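Local coordinates for geranyltranstransferase (Thermotoga maritima, PDB 2FTZ), which probably catalyses the joining of geranyl diphosphate with isopentenyl diphosphate to make farnesyl diphosphate, as a homodimeric, all-helical polyprenyl synthetase, at residues V75-T80 against D117-L122; S82-D87 against D110-A115; D86-I91 against S102-Y107. All blocks are in the same frame, centred on the assembly; numbering follows the deposited sequence. Where two conformers were deposited one is given.

Interaction 1 of 3, residues V75-T80 against D117-L122; sequences VELFHT and DGLFFL
Phe-78 and Phe-120 carry the aromatic half of this contact. The CD1 corner of Phe-120 comes over one face of the Phe-78 ring near its rim, 3.3 Å from CE2 of Phe-78, with the two planes inclined at 55°. Neither ring starts out aimed at the other helix. Phe-78 gets there because its CG lies anti to the backbone N (chi1 -164°), which swings the ring to the shared side. Phe-121 of the second subunit continues the aromatic cluster.

The aliphatic half is built on Leu-119. Its CD2 meets CD2 of Leu-77 at 3.7 Å, the two side chains crossing at about a right angle, while its other methyl, CD1, touches CG2 of Thr-80. Leu-77 CD1 reaches on to CB of Leu-122, one helical turn further.

The one polar group involved is settled locally: Thr-80 OG1 donates to Glu-76 O (2.7 Å), joining Thr-80 N on that oxygen from the opposite face of its plane. Thr-80 can therefore present its methyl group to Leu-119.

The segments run nearly antiparallel, their axes 7.8 Å apart. The side-chain contacts across them are apolar and mostly buried, so shape and exclusion of water hold the two helices together.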
loop_
_atom_site.group_PDB
_atom_site.type_symbol
_atom_site.label_atom_id
_atom_site.label_comp_id
_atom_site.label_asym_id
_atom_site.label_seq_id
_atom_site.Cartn_x
_atom_site.Cartn_y
_atom_site.Cartn_z
ATOM N N VAL A 75 -12.393 -0.432 -3.145
ATOM C CA VAL A 75 -12.068 -1.533 -4.040
ATOM C C VAL A 75 -11.647 -1.031 -5.437
ATOM O O VAL A 75 -10.675 -1.537 -6.012
ATOM C CB VAL A 75 -13.201 -2.569 -4.080
ATOM C CG1 VAL A 75 -13.054 -3.452 -5.275
ATOM C CG2 VAL A 75 -13.179 -3.415 -2.760
ATOM N N GLU A 76 -12.334 -0.019 -5.941
ATOM C CA GLU A 76 -12.010 0.486 -7.252
ATOM C C GLU A 76 -10.654 1.219 -7.284
ATOM O O GLU A 76 -9.914 1.127 -8.257
ATOM C CB GLU A 76 -13.112 1.398 -7.736
ATOM C CG GLU A 76 -13.014 1.752 -9.233
ATOM C CD GLU A 76 -13.105 0.573 -10.232
ATOM O OE1 GLU A 76 -13.323 -0.635 -9.909
ATOM O OE2 GLU A 76 -12.810 0.854 -11.396
ATOM N N LEU A 77 -10.343 1.945 -6.227
ATOM C CA LEU A 77 -9.057 2.680 -6.121
ATOM C C LEU A 77 -7.935 1.657 -6.059
ATOM O O LEU A 77 -6.912 1.789 -6.706
ATOM C CB LEU A 77 -9.063 3.585 -4.871
ATOM C CG LEU A 77 -9.919 4.855 -4.853
ATOM C CD1 LEU A 77 -9.843 5.569 -3.484
ATOM C CD2 LEU A 77 -9.523 5.779 -5.982
ATOM N N PHE A 78 -8.158 0.609 -5.290
ATOM C CA PHE A 78 -7.169 -0.473 -5.173
ATOM C C PHE A 78 -6.934 -1.171 -6.499
ATOM O O PHE A 78 -5.780 -1.372 -6.931
ATOM C CB PHE A 78 -7.588 -1.491 -4.120
ATOM C CG PHE A 78 -6.452 -2.397 -3.699
ATOM C CD1 PHE A 78 -6.201 -3.561 -4.373
ATOM C CD2 PHE A 78 -5.616 -2.047 -2.648
ATOM C CE1 PHE A 78 -5.119 -4.381 -3.996
ATOM C CE2 PHE A 78 -4.555 -2.890 -2.261
ATOM C CZ PHE A 78 -4.321 -4.019 -2.919
ATOM N N HIS A 79 -8.026 -1.541 -7.159
ATOM C CA HIS A 79 -7.978 -2.095 -8.496
ATOM C C HIS A 79 -7.180 -1.212 -9.449
ATOM O O HIS A 79 -6.297 -1.729 -10.171
ATOM C CB HIS A 79 -9.418 -2.300 -9.000
ATOM C CG HIS A 79 -9.514 -2.838 -10.376
ATOM N ND1 HIS A 79 -8.905 -4.017 -10.757
ATOM C CD2 HIS A 79 -10.155 -2.363 -11.467
ATOM C CE1 HIS A 79 -9.159 -4.223 -12.032
ATOM N NE2 HIS A 79 -9.902 -3.235 -12.484
ATOM N N THR A 80 -7.521 0.092 -9.489
ATOM C CA THR A 80 -6.764 1.072 -10.293
ATOM C C THR A 80 -5.261 1.025 -10.050
ATOM O O THR A 80 -4.458 0.962 -11.014
ATOM C CB THR A 80 -7.280 2.488 -10.118
ATOM O OG1 THR A 80 -8.701 2.476 -10.303
ATOM C CG2 THR A 80 -6.646 3.473 -11.163
ATOM N N ASP A 117 1.180 3.758 -5.754
ATOM C CA ASP A 117 1.309 3.745 -4.297
ATOM C C ASP A 117 0.257 4.634 -3.635
ATOM O O ASP A 117 -0.367 4.233 -2.674
ATOM C CB ASP A 117 2.702 4.192 -3.860
ATOM C CG ASP A 117 3.830 3.120 -4.118
ATOM O OD1 ASP A 117 3.562 2.020 -4.586
ATOM O OD2 ASP A 117 5.000 3.489 -3.899
ATOM N N GLY A 118 0.106 5.865 -4.153
ATOM C CA GLY A 118 -0.909 6.773 -3.677
ATOM C C GLY A 118 -2.340 6.221 -3.683
ATOM O O GLY A 118 -3.057 6.348 -2.711
ATOM N N LEU A 119 -2.714 5.570 -4.781
ATOM C CA LEU A 119 -3.984 4.937 -4.906
ATOM C C LEU A 119 -4.225 3.841 -3.931
ATOM O O LEU A 119 -5.309 3.755 -3.370
ATOM C CB LEU A 119 -4.234 4.470 -6.361
ATOM C CG LEU A 119 -4.609 5.652 -7.303
ATOM C CD1 LEU A 119 -4.426 5.194 -8.730
ATOM C CD2 LEU A 119 -6.040 6.090 -7.038
ATOM N N PHE A 120 -3.233 2.980 -3.703
ATOM C CA PHE A 120 -3.372 1.979 -2.656
ATOM C C PHE A 120 -3.576 2.603 -1.297
ATOM O O PHE A 120 -4.435 2.164 -0.519
ATOM C CB PHE A 120 -2.104 1.065 -2.514
ATOM C CG PHE A 120 -1.831 0.152 -3.648
ATOM C CD1 PHE A 120 -2.784 -0.762 -4.081
ATOM C CD2 PHE A 120 -0.553 0.092 -4.191
ATOM C CE1 PHE A 120 -2.487 -1.689 -5.131
ATOM C CE2 PHE A 120 -0.259 -0.797 -5.244
ATOM C CZ PHE A 120 -1.204 -1.686 -5.702
ATOM N N PHE A 121 -2.792 3.627 -0.972
ATOM C CA PHE A 121 -2.941 4.306 0.318
ATOM C C PHE A 121 -4.307 4.996 0.504
ATOM O O PHE A 121 -4.917 4.920 1.574
ATOM C CB PHE A 121 -1.801 5.303 0.569
ATOM C CG PHE A 121 -0.438 4.674 0.604
ATOM C CD1 PHE A 121 -0.249 3.328 0.925
ATOM C CD2 PHE A 121 0.673 5.420 0.290
ATOM C CE1 PHE A 121 1.010 2.783 0.895
ATOM C CE2 PHE A 121 1.922 4.859 0.229
ATOM C CZ PHE A 121 2.090 3.543 0.583
ATOM N N LEU A 122 -4.775 5.647 -0.546
ATOM C CA LEU A 122 -6.124 6.190 -0.550
ATOM C C LEU A 122 -7.202 5.125 -0.378
ATOM O O LEU A 122 -8.197 5.353 0.303
ATOM C CB LEU A 122 -6.320 7.036 -1.768
ATOM C CG LEU A 122 -5.594 8.389 -1.714
ATOM C CD1 LEU A 122 -5.805 9.120 -3.043
ATOM C CD2 LEU A 122 -5.992 9.290 -0.547
#

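Interaction 2 of 3, residues S82-D87 against D110-A115; sequences SLIHDD and DIALLA. With EDO (1,2-ethanediol), chain G.
His-85 and Leu-113 make the polar link between these two helical segments. NE2 of His-85 donates to the backbone O of Leu-113 at 3.1 Å and almost straight, 171° at the hydrogen. The oxygen lies in the plane of the imidazole, and the N-H meets it in the carbonyl plane, on a lone pair. CD1 of Leu-113 rests 3.8 Å from the same NE2. At the other end of the ring, ND1 is hydrogen-bonded to Asp-117 of the second subunit, and Phe-120 of the same chain as His-85 packs against the ring edge-to-face, so its rotation is fixed by partners from both chains. A leucine in its place would probably leave Leu-113 O and the neighbouring subunit's Asp-117 without their imidazole mate, weakening a tie between the subunits.

The apolar contacts belong to Ile-84, whose two branches separate along the partner helix. CG2 meets CB of Ala-112 at 4.2 Å, while the extended CG1-CD1 arm (chi2 176°) reaches CB of Ala-115 at 4.1 Å. Two alanines offer little bulk, so the isoleucine lies close to the backbone, its CG2 only 3.2 Å from the carbonyl O of Ala-112.

Well away from this contact, Asp-110 OD2 accepts a bond from O1 of a 1,2-ethanediol, probably from the crystallisation liquor, and also pairs with Arg-158 of the second subunit.

The segments run roughly antiparallel (145°), their axes 9.0 Å apart, as neighbouring helices of the all-helical fold meeting at the subunit interface. Helix 33-43 adjoins Ile-84 and Ala-115, helix 103-107 packs on Ala-112, and Leu-113 faces its own counterpart in the second subunit.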
loop_
_atom_site.group_PDB
_atom_site.type_symbol
_atom_site.label_atom_id
_atom_site.label_comp_id
_atom_site.label_asym_id
_atom_site.label_seq_id
_atom_site.Cartn_x
_atom_site.Cartn_y
_atom_site.Cartn_z
ATOM N N SER A 82 -3.500 -1.331 -8.825
ATOM C CA SER A 82 -2.898 -2.631 -9.199
ATOM C C SER A 82 -2.633 -2.661 -10.733
ATOM O O SER A 82 -1.637 -3.262 -11.197
ATOM C CB SER A 82 -3.795 -3.799 -8.710
ATOM O OG SER A 82 -4.941 -3.963 -9.501
ATOM N N LEU A 83 -3.484 -1.998 -11.501
ATOM C CA LEU A 83 -3.309 -1.947 -12.959
ATOM C C LEU A 83 -2.129 -1.029 -13.335
ATOM O O LEU A 83 -1.376 -1.312 -14.276
ATOM C CB LEU A 83 -4.564 -1.407 -13.615
ATOM C CG LEU A 83 -5.845 -2.241 -13.451
ATOM C CD1 LEU A 83 -7.067 -1.514 -14.115
ATOM C CD2 LEU A 83 -5.583 -3.630 -13.975
ATOM N N ILE A 84 -2.009 0.110 -12.644
ATOM C CA ILE A 84 -0.855 0.981 -12.861
ATOM C C ILE A 84 0.467 0.201 -12.666
ATOM O O ILE A 84 1.392 0.267 -13.498
ATOM C CB ILE A 84 -0.854 2.225 -11.899
ATOM C CG1 ILE A 84 -2.038 3.168 -12.218
ATOM C CG2 ILE A 84 0.468 3.012 -12.078
ATOM C CD1 ILE A 84 -2.133 4.373 -11.209
ATOM N N HIS A 85 0.599 -0.478 -11.532
ATOM C CA HIS A 85 1.846 -1.200 -11.259
ATOM C C HIS A 85 2.072 -2.385 -12.256
ATOM O O HIS A 85 3.189 -2.567 -12.744
ATOM C CB HIS A 85 1.885 -1.659 -9.783
ATOM C CG HIS A 85 2.379 -0.586 -8.833
ATOM N ND1 HIS A 85 2.821 -0.878 -7.547
ATOM C CD2 HIS A 85 2.528 0.755 -8.983
ATOM C CE1 HIS A 85 3.188 0.238 -6.941
ATOM N NE2 HIS A 85 3.042 1.251 -7.792
ATOM N N ASP A 86 1.022 -3.151 -12.558
ATOM C CA ASP A 86 1.115 -4.254 -13.572
ATOM C C ASP A 86 1.626 -3.746 -14.921
ATOM O O ASP A 86 2.380 -4.464 -15.612
ATOM C CB ASP A 86 -0.253 -4.956 -13.675
ATOM C CG ASP A 86 -0.194 -6.251 -14.429
ATOM O OD1 ASP A 86 0.510 -7.188 -13.968
ATOM O OD2 ASP A 86 -0.869 -6.352 -15.475
ATOM N N ASP A 87 1.195 -2.541 -15.332
ATOM C CA ASP A 87 1.548 -1.975 -16.658
ATOM C C ASP A 87 2.990 -1.516 -16.735
ATOM O O ASP A 87 3.552 -1.372 -17.833
ATOM C CB ASP A 87 0.677 -0.744 -17.031
ATOM C CG ASP A 87 -0.769 -1.099 -17.396
ATOM O OD1 ASP A 87 -1.103 -2.299 -17.626
ATOM O OD2 ASP A 87 -1.585 -0.138 -17.445
ATOM N N ASP A 110 8.490 7.183 -13.000
ATOM C CA ASP A 110 8.588 7.664 -11.614
ATOM C C ASP A 110 7.208 8.081 -11.083
ATOM O O ASP A 110 6.767 7.661 -9.999
ATOM C CB ASP A 110 9.621 8.826 -11.491
ATOM C CG ASP A 110 9.456 9.980 -12.551
ATOM O OD1 ASP A 110 8.649 9.936 -13.533
ATOM O OD2 ASP A 110 10.216 10.972 -12.394
ATOM N N ILE A 111 6.527 8.906 -11.872
ATOM C CA ILE A 111 5.237 9.427 -11.474
ATOM C C ILE A 111 4.231 8.296 -11.386
ATOM O O ILE A 111 3.428 8.254 -10.441
ATOM C CB ILE A 111 4.767 10.495 -12.442
ATOM C CG1 ILE A 111 5.725 11.704 -12.427
ATOM C CG2 ILE A 111 3.353 10.987 -12.101
ATOM C CD1 ILE A 111 5.910 12.347 -11.057
ATOM N N ALA A 112 4.268 7.373 -12.347
ATOM C CA ALA A 112 3.330 6.257 -12.374
ATOM C C ALA A 112 3.506 5.334 -11.146
ATOM O O ALA A 112 2.522 4.867 -10.559
ATOM C CB ALA A 112 3.442 5.452 -13.693
ATOM N N LEU A 113 4.753 5.078 -10.761
ATOM C CA LEU A 113 5.063 4.236 -9.591
ATOM C C LEU A 113 4.428 4.878 -8.359
ATOM O O LEU A 113 3.753 4.215 -7.540
ATOM C CB LEU A 113 6.578 4.161 -9.388
ATOM C CG LEU A 113 7.074 3.431 -8.136
ATOM C CD1 LEU A 113 6.736 1.956 -8.308
ATOM C CD2 LEU A 113 8.549 3.619 -7.846
ATOM N N LEU A 114 4.661 6.166 -8.219
ATOM C CA LEU A 114 4.154 6.918 -7.054
ATOM C C LEU A 114 2.628 6.976 -7.076
ATOM O O LEU A 114 2.016 6.837 -6.058
ATOM C CB LEU A 114 4.694 8.339 -7.038
ATOM C CG LEU A 114 6.203 8.358 -6.754
ATOM C CD1 LEU A 114 6.762 9.746 -6.887
ATOM C CD2 LEU A 114 6.542 7.738 -5.400
ATOM N N ALA A 115 2.023 7.179 -8.247
ATOM C CA ALA A 115 0.565 7.188 -8.389
ATOM C C ALA A 115 -0.086 5.893 -7.942
ATOM O O ALA A 115 -1.129 5.886 -7.287
ATOM C CB ALA A 115 0.144 7.521 -9.871
HETATM C C1 EDO G . 8.957 13.930 -12.748
HETATM O O1 EDO G . 9.955 13.371 -13.608
HETATM C C2 EDO G . 8.119 14.919 -13.541
HETATM O O2 EDO G . 8.185 14.527 -14.917
#

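Interaction 3 of 3, residues D86-I91 against S102-Y107; sequences DDLPPI and SCHRTY
Pro-89 and His-104 meet ring against ring. CD of Pro-89 stands over one face of the imidazole, 3.9 Å from its centroid and only 14° off the normal, a good CH-pi contact. On the opposite face the hydroxyl OG of Ser-102 lies 3.2 Å above the plane, toward the rim, so the imidazole is held between the two. The ring is there because CG of His-104 sits between its backbone N and carbonyl carbon (chi1 62°), a turn that lays it back over the start of its own helix. Its CE1 then comes 3.0 Å from the backbone O of Asp-87, obliquely to the ring.

Leu-88 begins by pointing away from helix 103-107, but its CD2 bends back to CB of His-104 at 3.9 Å, the two side chains sliding past each other in opposite directions. A type I turn from Leu-88 to Ile-91 brings the prolines round.

Asp-87 faces the helix start without touching a donor there directly. One water closes the gap, donating to Asp-87 OD2 (2.7 Å) and accepting from Cys-103 N (3.0 Å), while OD1 forms a salt bridge with Arg-97. Ser-102 is the N-cap residue, and its OG bonds to Ala-94 O; its carbonyl accepts from both N and OG1 of Thr-106.

Asp-86, Asp-87 and Asp-92 fit the first aspartate-rich motif of the family, which in relatives binds diphosphate through magnesium. Around this loop, Leu-88 and His-104 pack on Ala-112 of helix 109-127, Cys-103 on helix 33-43, and Ile-91 on helix 147-158.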
loop_
_atom_site.group_PDB
_atom_site.type_symbol
_atom_site.label_atom_id
_atom_site.label_comp_id
_atom_site.label_asym_id
_atom_site.label_seq_id
_atom_site.Cartn_x
_atom_site.Cartn_y
_atom_site.Cartn_z
ATOM N N ASP A 86 1.022 -3.151 -12.558
ATOM C CA ASP A 86 1.115 -4.254 -13.572
ATOM C C ASP A 86 1.626 -3.746 -14.921
ATOM O O ASP A 86 2.380 -4.464 -15.612
ATOM C CB ASP A 86 -0.253 -4.956 -13.675
ATOM C CG ASP A 86 -0.194 -6.251 -14.429
ATOM O OD1 ASP A 86 0.510 -7.188 -13.968
ATOM O OD2 ASP A 86 -0.869 -6.352 -15.475
ATOM N N ASP A 87 1.195 -2.541 -15.332
ATOM C CA ASP A 87 1.548 -1.975 -16.658
ATOM C C ASP A 87 2.990 -1.516 -16.735
ATOM O O ASP A 87 3.552 -1.372 -17.833
ATOM C CB ASP A 87 0.677 -0.744 -17.031
ATOM C CG ASP A 87 -0.769 -1.099 -17.396
ATOM O OD1 ASP A 87 -1.103 -2.299 -17.626
ATOM O OD2 ASP A 87 -1.585 -0.138 -17.445
ATOM N N LEU A 88 3.606 -1.270 -15.579
ATOM C CA LEU A 88 4.947 -0.691 -15.563
ATOM C C LEU A 88 5.954 -1.520 -16.369
ATOM O O LEU A 88 5.810 -2.751 -16.489
ATOM C CB LEU A 88 5.470 -0.448 -14.132
ATOM C CG LEU A 88 4.758 0.632 -13.303
ATOM C CD1 LEU A 88 5.243 0.621 -11.819
ATOM C CD2 LEU A 88 4.903 2.049 -13.939
ATOM N N PRO A 89 6.991 -0.842 -16.910
ATOM C CA PRO A 89 7.953 -1.525 -17.755
ATOM C C PRO A 89 8.576 -2.821 -17.168
ATOM O O PRO A 89 8.714 -3.774 -17.911
ATOM C CB PRO A 89 9.022 -0.448 -18.001
ATOM C CG PRO A 89 8.255 0.861 -17.918
ATOM C CD PRO A 89 7.302 0.605 -16.791
ATOM N N PRO A 90 8.942 -2.854 -15.856
ATOM C CA PRO A 90 9.518 -4.097 -15.276
ATOM C C PRO A 90 8.535 -5.256 -15.197
ATOM O O PRO A 90 8.929 -6.409 -15.029
ATOM C CB PRO A 90 9.910 -3.692 -13.849
ATOM C CG PRO A 90 9.740 -2.220 -13.751
ATOM C CD PRO A 90 8.851 -1.768 -14.862
ATOM N N ILE A 91 7.251 -4.945 -15.233
ATOM C CA ILE A 91 6.239 -5.957 -15.065
ATOM C C ILE A 91 5.731 -6.259 -16.470
ATOM O O ILE A 91 6.416 -6.969 -17.204
ATOM C CB ILE A 91 5.134 -5.552 -14.066
ATOM C CG1 ILE A 91 5.758 -5.113 -12.721
ATOM C CG2 ILE A 91 4.127 -6.748 -13.850
ATOM C CD1 ILE A 91 6.654 -6.195 -12.044
ATOM N N SER A 102 -0.874 4.396 -21.311
ATOM C CA SER A 102 -0.701 3.977 -19.941
ATOM C C SER A 102 -0.179 5.143 -19.094
ATOM O O SER A 102 0.392 6.120 -19.594
ATOM C CB SER A 102 0.293 2.797 -19.866
ATOM O OG SER A 102 1.530 3.136 -20.517
ATOM N N CYS A 103 -0.329 4.969 -17.787
ATOM C CA CYS A 103 0.054 5.989 -16.808
ATOM C C CYS A 103 1.495 6.432 -17.003
ATOM O O CYS A 103 1.778 7.645 -17.129
ATOM C CB CYS A 103 -0.136 5.411 -15.407
ATOM S SG CYS A 103 -0.171 6.718 -14.195
ATOM N N HIS A 104 2.419 5.452 -17.079
ATOM C CA HIS A 104 3.846 5.742 -17.222
ATOM C C HIS A 104 4.171 6.358 -18.563
ATOM O O HIS A 104 5.093 7.176 -18.641
ATOM C CB HIS A 104 4.758 4.525 -16.931
ATOM C CG HIS A 104 4.552 3.370 -17.862
ATOM N ND1 HIS A 104 3.522 2.468 -17.695
ATOM C CD2 HIS A 104 5.243 2.963 -18.959
ATOM C CE1 HIS A 104 3.579 1.562 -18.659
ATOM N NE2 HIS A 104 4.606 1.844 -19.446
ATOM N N ARG A 105 3.414 6.005 -19.611
ATOM C CA ARG A 105 3.639 6.600 -20.935
ATOM C C ARG A 105 3.186 8.073 -20.949
ATOM O O ARG A 105 3.729 8.893 -21.685
ATOM C CB ARG A 105 2.912 5.795 -22.032
ATOM C CG ARG A 105 3.487 4.385 -22.272
ATOM C CD ARG A 105 4.809 4.409 -22.991
ATOM N NE ARG A 105 4.665 4.903 -24.355
ATOM C CZ ARG A 105 5.682 5.233 -25.148
ATOM N NH1 ARG A 105 6.939 5.125 -24.719
ATOM N NH2 ARG A 105 5.443 5.680 -26.380
ATOM N N THR A 106 2.216 8.402 -20.097
ATOM C CA THR A 106 1.638 9.731 -20.050
ATOM C C THR A 106 2.460 10.622 -19.130
ATOM O O THR A 106 2.776 11.757 -19.492
ATOM C CB THR A 106 0.162 9.671 -19.610
ATOM O OG1 THR A 106 -0.553 8.719 -20.433
ATOM C CG2 THR A 106 -0.496 11.038 -19.719
ATOM N N TYR A 107 2.856 10.083 -17.966
ATOM C CA TYR A 107 3.469 10.870 -16.907
ATOM C C TYR A 107 4.902 10.532 -16.551
ATOM O O TYR A 107 5.528 11.299 -15.829
ATOM C CB TYR A 107 2.629 10.728 -15.640
ATOM C CG TYR A 107 1.299 11.380 -15.808
ATOM C CD1 TYR A 107 1.146 12.775 -15.641
ATOM C CD2 TYR A 107 0.195 10.633 -16.192
ATOM C CE1 TYR A 107 -0.062 13.370 -15.824
ATOM C CE2 TYR A 107 -1.024 11.219 -16.366
ATOM C CZ TYR A 107 -1.148 12.584 -16.199
ATOM O OH TYR A 107 -2.377 13.131 -16.412
HETATM O O HOH W 1 -1.024 2.321 -16.577
#

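Overall arrangement
The three contacts follow one hairpin of the chain from its middle to its end. Interactions 1 and 2 join the same helices, 69-87 and 109-127, with centres about 10 Å apart, and they touch through Ile-84 with Leu-119 and His-85 with Phe-120. Interaction 3 lies where helix 69-87 gives way to loop, its centre about 6 Å from that of interaction 2, and shares Asp-86 and Asp-87 with it; the centres of interactions 1 and 3 are about 16 Å apart and the two do not touch. Along the chain, interactions 2 and 3 nest inside the loop closed by interaction 1. All reach the second subunit, so the pair of helices links the dimer interface to the probable diphosphate-binding end.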